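PDB 5MZ5: ALDH21) from Physcomitrella patens subsp. patens, which oxidises succinic semialdehyde with NADP(+) as an aldehyde dehydrogenase, and may also act on glyceraldehyde 3-phosphate. Local coordinates for residues Lys76-Asp79 against Asp80-Ala84; Glu233-Leu236 against Gly237-Ser240. One frame throughout, in Å; residues are numbered along the deposited sequence.

Contact 1 (Lys76-Asp79 against Asp80-Ala84); sequences KDID and DAIDA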
# COMPACT_ATOMS: atom_id res chain seq x y z
N LYS A 76 -43.93 -3.33 11.10
CA LYS A 76 -44.04 -2.02 10.48
C LYS A 76 -42.83 -1.15 10.83
O LYS A 76 -42.32 -0.46 9.95
CB LYS A 76 -45.36 -1.33 10.83
CG LYS A 76 -45.71 -0.19 9.88
CD LYS A 76 -46.35 0.99 10.61
CE LYS A 76 -46.86 2.05 9.67
NZ LYS A 76 -45.76 2.81 9.03
N ASP A 77 -42.35 -1.21 12.11
CA ASP A 77 -41.16 -0.49 12.56
C ASP A 77 -39.93 -0.90 11.76
O ASP A 77 -39.19 -0.03 11.29
CB ASP A 77 -40.91 -0.71 14.07
CG ASP A 77 -41.96 -0.13 15.00
OD1 ASP A 77 -42.57 0.91 14.65
OD2 ASP A 77 -42.15 -0.71 16.10
N ILE A 78 -39.74 -2.23 11.56
CA ILE A 78 -38.60 -2.76 10.80
C ILE A 78 -38.66 -2.28 9.34
O ILE A 78 -37.65 -1.81 8.81
CB ILE A 78 -38.44 -4.30 10.95
CG1 ILE A 78 -38.36 -4.69 12.44
CG2 ILE A 78 -37.18 -4.80 10.22
CD1 ILE A 78 -38.97 -6.03 12.72
N ASP A 79 -39.86 -2.34 8.71
CA ASP A 79 -40.07 -1.85 7.35
C ASP A 79 -39.71 -0.37 7.22
O ASP A 79 -39.02 0.00 6.28
CB ASP A 79 -41.51 -2.06 6.90
CG ASP A 79 -41.70 -3.33 6.12
OD1 ASP A 79 -40.78 -3.70 5.35
OD2 ASP A 79 -42.77 -3.97 6.27
N ASP A 80 -40.17 0.44 8.18
CA ASP A 80 -39.91 1.88 8.24
C ASP A 80 -38.43 2.16 8.44
O ASP A 80 -37.91 3.09 7.81
CB ASP A 80 -40.76 2.56 9.35
CG ASP A 80 -42.26 2.56 9.13
OD1 ASP A 80 -42.70 2.35 7.98
OD2 ASP A 80 -43.01 2.77 10.11
N ALA A 81 -37.74 1.34 9.27
CA ALA A 81 -36.31 1.44 9.55
C ALA A 81 -35.50 1.20 8.29
O ALA A 81 -34.58 1.98 7.99
CB ALA A 81 -35.91 0.45 10.64
N ILE A 82 -35.85 0.14 7.55
CA ILE A 82 -35.15 -0.22 6.31
C ILE A 82 -35.40 0.86 5.22
O ILE A 82 -34.45 1.28 4.56
CB ILE A 82 -35.46 -1.67 5.84
CG1 ILE A 82 -35.19 -2.70 6.96
CG2 ILE A 82 -34.61 -2.00 4.62
CD1 ILE A 82 -35.81 -4.13 6.76
N ASP A 83 -36.67 1.33 5.07
CA ASP A 83 -36.99 2.41 4.11
C ASP A 83 -36.19 3.68 4.41
O ASP A 83 -35.72 4.33 3.48
CB ASP A 83 -38.50 2.72 4.11
CG ASP A 83 -39.34 1.73 3.35
OD1 ASP A 83 -38.80 1.06 2.44
OD2 ASP A 83 -40.55 1.62 3.65
N ALA A 84 -36.07 4.04 5.71
CA ALA A 84 -35.34 5.22 6.16
C ALA A 84 -33.84 5.09 5.88
O ALA A 84 -33.23 6.09 5.51
CB ALA A 84 -35.59 5.47 7.64
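Lys76 reaches along the helix to Asp80, one turn on. Its CB leads to CG anti to the backbone N (chi1 -162°), and from there the chain runs obliquely toward the next turn. CG and CD pass beside Asp80 OD2, with CD 3.8 Å from that oxygen. The chain bends first at chi2 (-142°) and again about the CD-CE bond (chi4 -72°), which brings NZ in front of the two carboxylate oxygens, from the end of the group. NZ then forms a salt bridge to Asp80 OD2 at 3.0 Å, using the syn lone pair of that oxygen. A weak hydrogen bond from NZ to OD1 adds a second, longer link, and the ammonium group so spans both oxygens. This is an i to i+4 ion pair near the start of helix 75-94. Beneath it runs the regular alpha-helical ladder: Asp80 N donates to Lys76 O at 2.9 Å, and Ala81, Ile82 and Asp83 N repeat the step to Asp77, Ile78 and Asp79 O.

Another face of the helix is apolar. Ile78 and Ile82 lie side by side and point the same way, with Ile78 CG2 3.8 Å from Ile82 CD1. Ile82 CG1 is 3.2 Å from Ile78 O. Met251 and Phe252 of helix 251-254 cover Ile78, and Phe258 packs on Ile82. The acidic side chains have basic partners: Arg257 makes salt bridges to both Asp79 and Asp83, one from NH1 and one from NH2. Asp77 OD2 forms a salt bridge with Arg53 NE and accepts a hydrogen bond from Thr74 N.

Contact 2 (Glu233-Leu236 against Gly237-Ser240); sequences ELPL and GAFS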
# COMPACT_ATOMS: atom_id res chain seq x y z
N GLU A 233 -24.35 15.81 12.87
CA GLU A 233 -23.62 15.47 11.63
C GLU A 233 -24.18 14.21 10.95
O GLU A 233 -24.06 14.07 9.74
CB GLU A 233 -22.12 15.24 11.90
CG GLU A 233 -21.30 16.48 12.18
CD GLU A 233 -21.13 16.86 13.64
OE1 GLU A 233 -22.01 16.52 14.46
OE2 GLU A 233 -20.13 17.55 13.95
N LEU A 234 -24.75 13.30 11.75
CA LEU A 234 -25.29 12.05 11.24
C LEU A 234 -26.67 12.25 10.62
O LEU A 234 -27.58 12.68 11.32
CB LEU A 234 -25.27 10.98 12.35
CG LEU A 234 -25.26 9.51 11.92
CD1 LEU A 234 -24.03 9.18 11.06
CD2 LEU A 234 -25.33 8.62 13.14
N PRO A 235 -26.84 12.04 9.28
CA PRO A 235 -28.16 12.26 8.64
C PRO A 235 -29.32 11.51 9.29
O PRO A 235 -29.13 10.43 9.85
CB PRO A 235 -27.93 11.79 7.20
CG PRO A 235 -26.45 11.92 6.98
CD PRO A 235 -25.84 11.56 8.30
N LEU A 236 -30.54 12.07 9.20
CA LEU A 236 -31.75 11.44 9.73
C LEU A 236 -32.03 10.13 8.98
O LEU A 236 -31.97 10.10 7.75
CB LEU A 236 -32.93 12.41 9.61
CG LEU A 236 -34.19 12.01 10.36
CD1 LEU A 236 -34.03 12.27 11.87
CD2 LEU A 236 -35.41 12.76 9.79
N GLY A 237 -32.27 9.07 9.73
CA GLY A 237 -32.50 7.74 9.17
C GLY A 237 -31.26 6.91 8.91
O GLY A 237 -31.37 5.80 8.41
N ALA A 238 -30.06 7.44 9.27
CA ALA A 238 -28.76 6.75 9.11
C ALA A 238 -28.69 5.48 9.96
O ALA A 238 -27.92 4.55 9.65
CB ALA A 238 -27.64 7.68 9.51
N PHE A 239 -29.44 5.45 11.06
CA PHE A 239 -29.41 4.29 11.93
C PHE A 239 -30.75 3.98 12.55
O PHE A 239 -31.58 4.86 12.78
CB PHE A 239 -28.32 4.43 13.02
CG PHE A 239 -28.69 5.30 14.20
CD1 PHE A 239 -28.57 6.69 14.14
CD2 PHE A 239 -29.21 4.73 15.36
CE1 PHE A 239 -28.96 7.49 15.22
CE2 PHE A 239 -29.59 5.53 16.44
CZ PHE A 239 -29.46 6.90 16.37
N SER A 240 -30.92 2.69 12.86
CA SER A 240 -32.02 2.13 13.62
C SER A 240 -31.41 1.02 14.46
O SER A 240 -30.55 0.28 13.96
CB SER A 240 -33.12 1.58 12.72
OG SER A 240 -33.92 2.64 12.22
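Leu234 sets CG against the methyl of Ala238 and its CD2 branch against the ring of Phe239. Its CG is 3.8 Å from Ala238 CB. Its CD2 lies 3.9 Å from Phe239 CD1 and meets the ring obliquely. The two side chains, Leu234 and Phe239, cross at about a right angle. Chi1 of Leu234 is -156°, which sets CG away from the backbone N and beside the carbonyl carbon.

The backbone between these residues folds back as a type II beta turn from Pro235 to Ala238. Ala238 N donates to Pro235 O at 3.2 Å. The donor stands well above the carbonyl plane, 41° out of it, rather than on a lone pair. Ala238 CB is also close to that oxygen, at 3.1 Å, and it approaches the Pro235 ring at CD. Leu236 and Gly237 fill the two central corners. Gly237 has positive phi (87°), where a CB would run into Leu236 O. The Leu236 side chain leaves the turn on its exposed side, its CB and CG lying beside Gly237 N.

The turn delivers the chain from helix 219-229 into edge strand 239-241 of the Rossmann-type sheet. Ala238, just before the strand, and Ser240 within it make backbone hydrogen bonds with Phe209, and the Phe239 side chain packs on Leu228. Gly237 N is bonded to Ser46 OG, and Ser240 OG accepts from Ala45 N. The contact thus pairs one backbone hydrogen bond with apolar side-chain packing. That single turn bond is off the lone pair, which is consistent with the packing of Leu234, Ala238 and Phe239 contributing to holding the reversal.

Overall arrangement
Contact 1 precedes contact 2 in the chain, and their centres are 13 Å apart. They touch directly. Ala81 CB of contact 1 lies 3.4 Å from Ser240 OG of contact 2, and Ala84 CB lies 4.1 Å from Gly237 CA. Helix 75-94 thus packs beside the turn that leads into edge strand 239-241; farther along the same helix, Ala91 and Met92 touch Pro235. Contact 1 is the one near the cofactor site: the Ile78 side chain is about 8 Å from that of Lys212 and about 10 Å from that of Arg246, both NADP(+)-binding residues. No cofactor is bound here. Contact 2 lies away from the known binding residues.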